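Side-chain contacts in purine nucleoside phosphorylase YlmD (Geobacillus stearothermophilus, PDB 6T1B), which catalyses zinc-dependent phosphorolysis of adenosine, inosine and S-methyl-5'-thioadenosine to free purine bases and ribose 1-phosphates, and also deaminates adenosine: residues G140-G145 with G155-L160; V127-V132 with E221-Q226. All blocks are in the same frame, centred on the assembly; numbering follows the deposited sequence.

Contact 1 of 2, residues G140-G145 with G155-L160; sequences GLAHAG and GHMVWL. With NOS (inosine), chain B.
The strand that brings His143 to the catalytic zinc rests, through Gly140, Leu141 and Ala142, on Met157 of the helix behind the sheet. This is a helix-on-sheet layer: strand 140-144 and helix 155-160 run nearly antiparallel, at 152°, with their axes 9.8 Å apart. Met157 makes the whole contact from the helix side. Its CG stands anti to the backbone N (chi1 -174°), and bends at chi2 and chi3 fold the chain over so that the terminal methyl, not the flank, meets the strand. Met157 CE lies 3.9 Å from Leu141 N and 4.2 Å from Ala142 CB, touching backbone and methyl alike. A beta carbon at Gly140 would stand only about 3.2 Å from Met157 SD, a tight fit that the glycine avoids. Leu141 points the other way, and its side chain and that of His143 both touch Leu121 of strand 118-123. At His143 the strand becomes active site. NE2 shares the zinc with His81 and Cys126, while ND1 is hydrogen-bonded to Asp108 OD2, a second-shell carboxylate that fixes the rotation of the imidazole; the His81 ring meets it edge-to-face. An alanine in place of His143 would probably leave the zinc with only His81 and Cys126 as protein ligands and Asp108 OD2 without its imidazole mate. The ribose end of inosine comes in obliquely to this ring, its O5' 3.1 Å from His143 NE2 and its C5' 3.4 Å from the same nitrogen.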
loop_
_atom_site.group_PDB
_atom_site.type_symbol
_atom_site.label_atom_id
_atom_site.label_comp_id
_atom_site.label_asym_id
_atom_site.label_seq_id
_atom_site.Cartn_x
_atom_site.Cartn_y
_atom_site.Cartn_z
ATOM N N GLY A 140 8.863 2.135 -4.825
ATOM C CA GLY A 140 8.447 0.857 -4.284
ATOM C C GLY A 140 7.092 0.982 -3.633
ATOM O O GLY A 140 6.659 2.082 -3.255
ATOM N N LEU A 141 6.448 -0.171 -3.466
ATOM C CA LEU A 141 5.140 -0.192 -2.837
ATOM C C LEU A 141 4.980 -1.527 -2.139
ATOM O O LEU A 141 5.200 -2.594 -2.737
ATOM C CB LEU A 141 4.046 -0.001 -3.904
ATOM C CG LEU A 141 2.596 0.037 -3.441
ATOM C CD1 LEU A 141 2.333 1.071 -2.378
ATOM C CD2 LEU A 141 1.714 0.279 -4.681
ATOM N N ALA A 142 4.558 -1.483 -0.880
ATOM C CA ALA A 142 4.366 -2.680 -0.075
ATOM C C ALA A 142 3.013 -2.676 0.612
ATOM O O ALA A 142 2.475 -1.619 0.952
ATOM C CB ALA A 142 5.479 -2.819 0.979
ATOM N N HIS A 143 2.496 -3.888 0.813
ATOM C CA HIS A 143 1.214 -4.178 1.439
ATOM C C HIS A 143 1.519 -4.792 2.796
ATOM O O HIS A 143 2.086 -5.884 2.872
ATOM C CB HIS A 143 0.476 -5.160 0.519
ATOM C CG HIS A 143 -0.630 -5.925 1.155
ATOM N ND1 HIS A 143 -0.535 -7.277 1.409
ATOM C CD2 HIS A 143 -1.891 -5.565 1.507
ATOM C CE1 HIS A 143 -1.668 -7.708 1.927
ATOM N NE2 HIS A 143 -2.520 -6.693 1.983
ATOM N N ALA A 144 1.143 -4.089 3.870
ATOM C CA ALA A 144 1.444 -4.540 5.220
ATOM C C ALA A 144 0.195 -4.588 6.084
ATOM O O ALA A 144 -0.210 -3.581 6.666
ATOM C CB ALA A 144 2.490 -3.635 5.874
ATOM N N GLY A 145 -0.401 -5.767 6.209
ATOM C CA GLY A 145 -1.299 -6.053 7.300
ATOM C C GLY A 145 -0.500 -6.512 8.494
ATOM O O GLY A 145 0.726 -6.389 8.543
ATOM N N GLY A 155 10.934 -2.954 6.606
ATOM C CA GLY A 155 12.382 -2.950 6.688
ATOM C C GLY A 155 13.038 -3.799 5.618
ATOM O O GLY A 155 14.188 -3.548 5.237
ATOM N N HIS A 156 12.342 -4.832 5.139
ATOM C CA HIS A 156 12.872 -5.658 4.059
ATOM C C HIS A 156 13.046 -4.835 2.787
ATOM O O HIS A 156 14.057 -4.982 2.090
ATOM C CB HIS A 156 11.936 -6.851 3.842
ATOM C CG HIS A 156 12.453 -7.890 2.894
ATOM N ND1 HIS A 156 13.769 -8.300 2.863
ATOM C CD2 HIS A 156 11.808 -8.644 1.974
ATOM C CE1 HIS A 156 13.915 -9.235 1.939
ATOM N NE2 HIS A 156 12.743 -9.457 1.379
ATOM N N MET A 157 12.106 -3.932 2.493
ATOM C CA MET A 157 12.277 -3.073 1.319
ATOM C C MET A 157 13.551 -2.245 1.466
ATOM O O MET A 157 14.377 -2.152 0.539
ATOM C CB MET A 157 11.077 -2.131 1.182
ATOM C CG MET A 157 11.098 -1.290 -0.091
ATOM S SD MET A 157 10.696 -2.176 -1.610
ATOM C CE MET A 157 8.911 -2.401 -1.407
ATOM N N VAL A 158 13.738 -1.645 2.641
ATOM C CA VAL A 158 14.915 -0.819 2.890
ATOM C C VAL A 158 16.177 -1.652 2.733
ATOM O O VAL A 158 17.151 -1.229 2.090
ATOM C CB VAL A 158 14.827 -0.180 4.286
ATOM C CG1 VAL A 158 16.091 0.611 4.581
ATOM C CG2 VAL A 158 13.636 0.713 4.363
ATOM N N TRP A 159 16.186 -2.856 3.322
ATOM C CA TRP A 159 17.345 -3.734 3.228
ATOM C C TRP A 159 17.673 -4.081 1.781
ATOM O O TRP A 159 18.851 -4.132 1.399
ATOM C CB TRP A 159 17.096 -5.011 4.035
ATOM C CG TRP A 159 18.248 -5.958 4.065
ATOM C CD1 TRP A 159 19.337 -5.883 4.877
ATOM C CD2 TRP A 159 18.420 -7.133 3.263
ATOM N NE1 TRP A 159 20.182 -6.936 4.627
ATOM C CE2 TRP A 159 19.642 -7.722 3.643
ATOM C CE3 TRP A 159 17.663 -7.745 2.261
ATOM C CZ2 TRP A 159 20.128 -8.887 3.054
ATOM C CZ3 TRP A 159 18.147 -8.908 1.676
ATOM C CH2 TRP A 159 19.370 -9.465 2.076
ATOM N N LEU A 160 16.652 -4.358 0.972
ATOM C CA LEU A 160 16.906 -4.686 -0.428
ATOM C C LEU A 160 17.469 -3.485 -1.171
ATOM O O LEU A 160 18.400 -3.627 -1.971
ATOM C CB LEU A 160 15.634 -5.170 -1.116
ATOM C CG LEU A 160 15.118 -6.538 -0.668
ATOM C CD1 LEU A 160 13.725 -6.818 -1.235
ATOM C CD2 LEU A 160 16.072 -7.627 -1.079
HETATM N N9 NOS B . -7.251 -9.360 -3.203
HETATM C C4 NOS B . -6.306 -8.959 -4.072
HETATM N N3 NOS B . -4.838 -8.773 -3.971
HETATM C C2 NOS B . -4.098 -8.362 -5.131
HETATM N N1 NOS B . -4.749 -8.123 -6.388
HETATM C C6 NOS B . -6.145 -8.283 -6.541
HETATM O O6 NOS B . -6.631 -8.054 -7.615
HETATM C C5 NOS B . -6.916 -8.724 -5.280
HETATM N N7 NOS B . -8.187 -8.921 -5.113
HETATM C C8 NOS B . -8.413 -9.319 -3.863
HETATM C "C5'" NOS B . -4.975 -7.192 -0.267
HETATM O "O5'" NOS B . -5.273 -6.201 0.713
HETATM C "C4'" NOS B . -5.863 -8.399 -0.103
HETATM O "O4'" NOS B . -6.852 -8.382 -1.157
HETATM C "C1'" NOS B . -6.903 -9.640 -1.798
HETATM C "C2'" NOS B . -5.560 -10.315 -1.538
HETATM O "O2'" NOS B . -5.707 -11.729 -1.536
HETATM C "C3'" NOS B . -5.167 -9.760 -0.169
HETATM O "O3'" NOS B . -5.697 -10.608 0.864
#

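Contact 2 of 2, residues V127-V132 with E221-Q226; sequences VPIYFV and EANRLQ
Ile129 and Val127, on the helix-facing side of strand 127-133, meet a single residue of helix 219-229, Asn223, in the buried layer between the sheet and its helices. The tight part belongs to Ile129. With CG1 anti to the carbonyl carbon (chi1 -50°) and CD1 extending the chain, the end methyl is carried out to Asn223. There it stands above the plane of the amide, toward the oxygen end: Ile129 CD1 is 3.3 Å from Asn223 OD1, and the same methyl is 3.6 Å from Asn223 CG. The neighbouring approach is slacker. The side chains of Val127 and Asn223 reach toward each other, and Val127 CG2 stops 4.2 Å from Asn223 ND2. That nitrogen is hydrogen-bonded to Leu219 O, one turn earlier in its own helix, and to Thr149 OG1 of helix 146-150, two bonds that restrain the amide's rotation. Ala144 of the next strand and Ala154 of helix 153-163 also touch Asn223. Away from the sheet the helix changes character. Glu221 and Arg224, both partly exposed, form a salt bridge along its surface: Arg224 NH1 donates to Glu221 OE1 at 3.2 Å with an N-H...O angle of 143°, reaching the syn side of the carboxylate somewhat out of its plane, and it lies equally near Glu221 OE2, facing both oxygens. Arg224 NH2 is bonded to Asn234 OD1, tying the same guanidinium to the chain beyond the helix. Between the two segments the contact is van der Waals only, methyls against an amide, and the two bonds from ND2 probably offset the cost of burying the amide nitrogen beside them.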
loop_
_atom_site.group_PDB
_atom_site.type_symbol
_atom_site.label_atom_id
_atom_site.label_comp_id
_atom_site.label_asym_id
_atom_site.label_seq_id
_atom_site.Cartn_x
_atom_site.Cartn_y
_atom_site.Cartn_z
ATOM N N VAL A 127 -1.963 -1.583 5.474
ATOM C CA VAL A 127 -1.165 -0.384 5.285
ATOM C C VAL A 127 -0.473 -0.358 3.929
ATOM O O VAL A 127 0.327 -1.255 3.620
ATOM C CB VAL A 127 -0.112 -0.230 6.403
ATOM C CG1 VAL A 127 0.655 1.067 6.206
ATOM C CG2 VAL A 127 -0.770 -0.288 7.757
ATOM N N PRO A 128 -0.749 0.653 3.087
ATOM C CA PRO A 128 0.044 0.829 1.858
ATOM C C PRO A 128 1.280 1.658 2.171
ATOM O O PRO A 128 1.173 2.780 2.694
ATOM C CB PRO A 128 -0.923 1.559 0.915
ATOM C CG PRO A 128 -1.839 2.333 1.808
ATOM C CD PRO A 128 -1.812 1.678 3.196
ATOM N N ILE A 129 2.450 1.123 1.873
ATOM C CA ILE A 129 3.706 1.803 2.174
ATOM C C ILE A 129 4.369 2.135 0.842
ATOM O O ILE A 129 4.743 1.235 0.082
ATOM C CB ILE A 129 4.627 0.964 3.073
ATOM C CG1 ILE A 129 3.915 0.418 4.304
ATOM C CG2 ILE A 129 5.796 1.851 3.504
ATOM C CD1 ILE A 129 4.784 -0.486 5.128
ATOM N N TYR A 130 4.476 3.431 0.543
ATOM C CA TYR A 130 5.065 3.919 -0.687
ATOM C C TYR A 130 6.498 4.360 -0.408
ATOM O O TYR A 130 6.749 5.079 0.562
ATOM C CB TYR A 130 4.299 5.150 -1.194
ATOM C CG TYR A 130 2.797 4.994 -1.441
ATOM C CD1 TYR A 130 1.903 4.895 -0.380
ATOM C CD2 TYR A 130 2.277 5.022 -2.732
ATOM C CE1 TYR A 130 0.531 4.788 -0.602
ATOM C CE2 TYR A 130 0.930 4.918 -2.959
ATOM C CZ TYR A 130 0.053 4.792 -1.887
ATOM O OH TYR A 130 -1.317 4.723 -2.096
ATOM N N PHE A 131 7.425 3.986 -1.304
ATOM C CA PHE A 131 8.833 4.295 -1.153
ATOM C C PHE A 131 9.329 5.034 -2.393
ATOM O O PHE A 131 8.944 4.685 -3.521
ATOM C CB PHE A 131 9.654 3.011 -1.047
ATOM C CG PHE A 131 9.342 2.138 0.133
ATOM C CD1 PHE A 131 8.247 1.299 0.143
ATOM C CD2 PHE A 131 10.192 2.098 1.214
ATOM C CE1 PHE A 131 8.028 0.469 1.226
ATOM C CE2 PHE A 131 9.958 1.284 2.294
ATOM C CZ PHE A 131 8.888 0.465 2.294
ATOM N N VAL A 132 10.214 5.993 -2.197
ATOM C CA VAL A 132 10.854 6.648 -3.320
ATOM C C VAL A 132 12.268 7.001 -2.912
ATOM O O VAL A 132 12.526 7.418 -1.780
ATOM C CB VAL A 132 10.060 7.887 -3.795
ATOM C CG1 VAL A 132 10.010 8.975 -2.754
ATOM C CG2 VAL A 132 10.596 8.396 -5.134
ATOM N N GLU A 221 1.789 3.236 12.680
ATOM C CA GLU A 221 2.901 3.556 13.563
ATOM C C GLU A 221 3.846 2.375 13.703
ATOM O O GLU A 221 5.057 2.562 13.819
ATOM C CB GLU A 221 2.373 4.017 14.925
ATOM C CG GLU A 221 3.448 4.274 15.966
ATOM C CD GLU A 221 4.278 5.542 15.730
ATOM O OE1 GLU A 221 4.160 6.186 14.663
ATOM O OE2 GLU A 221 5.043 5.891 16.646
ATOM N N ALA A 222 3.324 1.154 13.721
ATOM C CA ALA A 222 4.207 -0.004 13.781
ATOM C C ALA A 222 5.173 0.001 12.597
ATOM O O ALA A 222 6.373 -0.260 12.759
ATOM C CB ALA A 222 3.393 -1.291 13.793
ATOM N N ASN A 223 4.663 0.300 11.414
ATOM C CA ASN A 223 5.512 0.330 10.227
ATOM C C ASN A 223 6.455 1.522 10.253
ATOM O O ASN A 223 7.629 1.389 9.903
ATOM C CB ASN A 223 4.637 0.289 8.988
ATOM C CG ASN A 223 4.235 -1.114 8.661
ATOM O OD1 ASN A 223 5.047 -1.880 8.148
ATOM N ND2 ASN A 223 3.026 -1.501 9.047
ATOM N N ARG A 224 5.993 2.674 10.755
ATOM C CA ARG A 224 6.887 3.812 10.905
ATOM C C ARG A 224 8.056 3.460 11.813
ATOM O O ARG A 224 9.214 3.772 11.508
ATOM C CB ARG A 224 6.125 5.017 11.456
ATOM C CG ARG A 224 6.992 6.229 11.724
ATOM C CD ARG A 224 6.167 7.431 12.178
ATOM N NE ARG A 224 7.057 8.443 12.711
ATOM C CZ ARG A 224 7.459 8.487 13.974
ATOM N NH1 ARG A 224 7.041 7.588 14.856
ATOM N NH2 ARG A 224 8.302 9.434 14.364
ATOM N N LEU A 225 7.776 2.833 12.962
ATOM C CA LEU A 225 8.841 2.497 13.901
ATOM C C LEU A 225 9.835 1.533 13.274
ATOM O O LEU A 225 11.048 1.652 13.480
ATOM C CB LEU A 225 8.234 1.910 15.178
ATOM C CG LEU A 225 7.417 2.884 16.027
ATOM C CD1 LEU A 225 6.636 2.116 17.092
ATOM C CD2 LEU A 225 8.294 3.911 16.675
ATOM N N GLN A 226 9.339 0.577 12.482
ATOM C CA GLN A 226 10.242 -0.337 11.790
ATOM C C GLN A 226 11.118 0.410 10.791
ATOM O O GLN A 226 12.309 0.124 10.677
ATOM C CB GLN A 226 9.471 -1.439 11.074
ATOM C CG GLN A 226 8.940 -2.511 12.012
ATOM C CD GLN A 226 8.244 -3.639 11.263
ATOM O OE1 GLN A 226 8.347 -3.747 10.050
ATOM N NE2 GLN A 226 7.558 -4.501 12.003
#

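Overall arrangement
The two contacts lie side by side, their centres about 8 Å apart, on one mixed sheet. Strands 127-133 and 138-144 follow each other in the chain as antiparallel neighbours, joined by backbone bonds such as Gly140 O to Phe131 N at 2.8 Å. Helix 153-163 of contact 1 and helix 219-229 of contact 2 pack against this strand pair, and Met157 also touches Phe131. In chain order strand 127-133 comes first, then both segments of contact 1, and helix 219-229 last. The arrangement matters for the active site: Cys126, just ahead of one strand, and His143, near the end of the other, both bind the catalytic zinc.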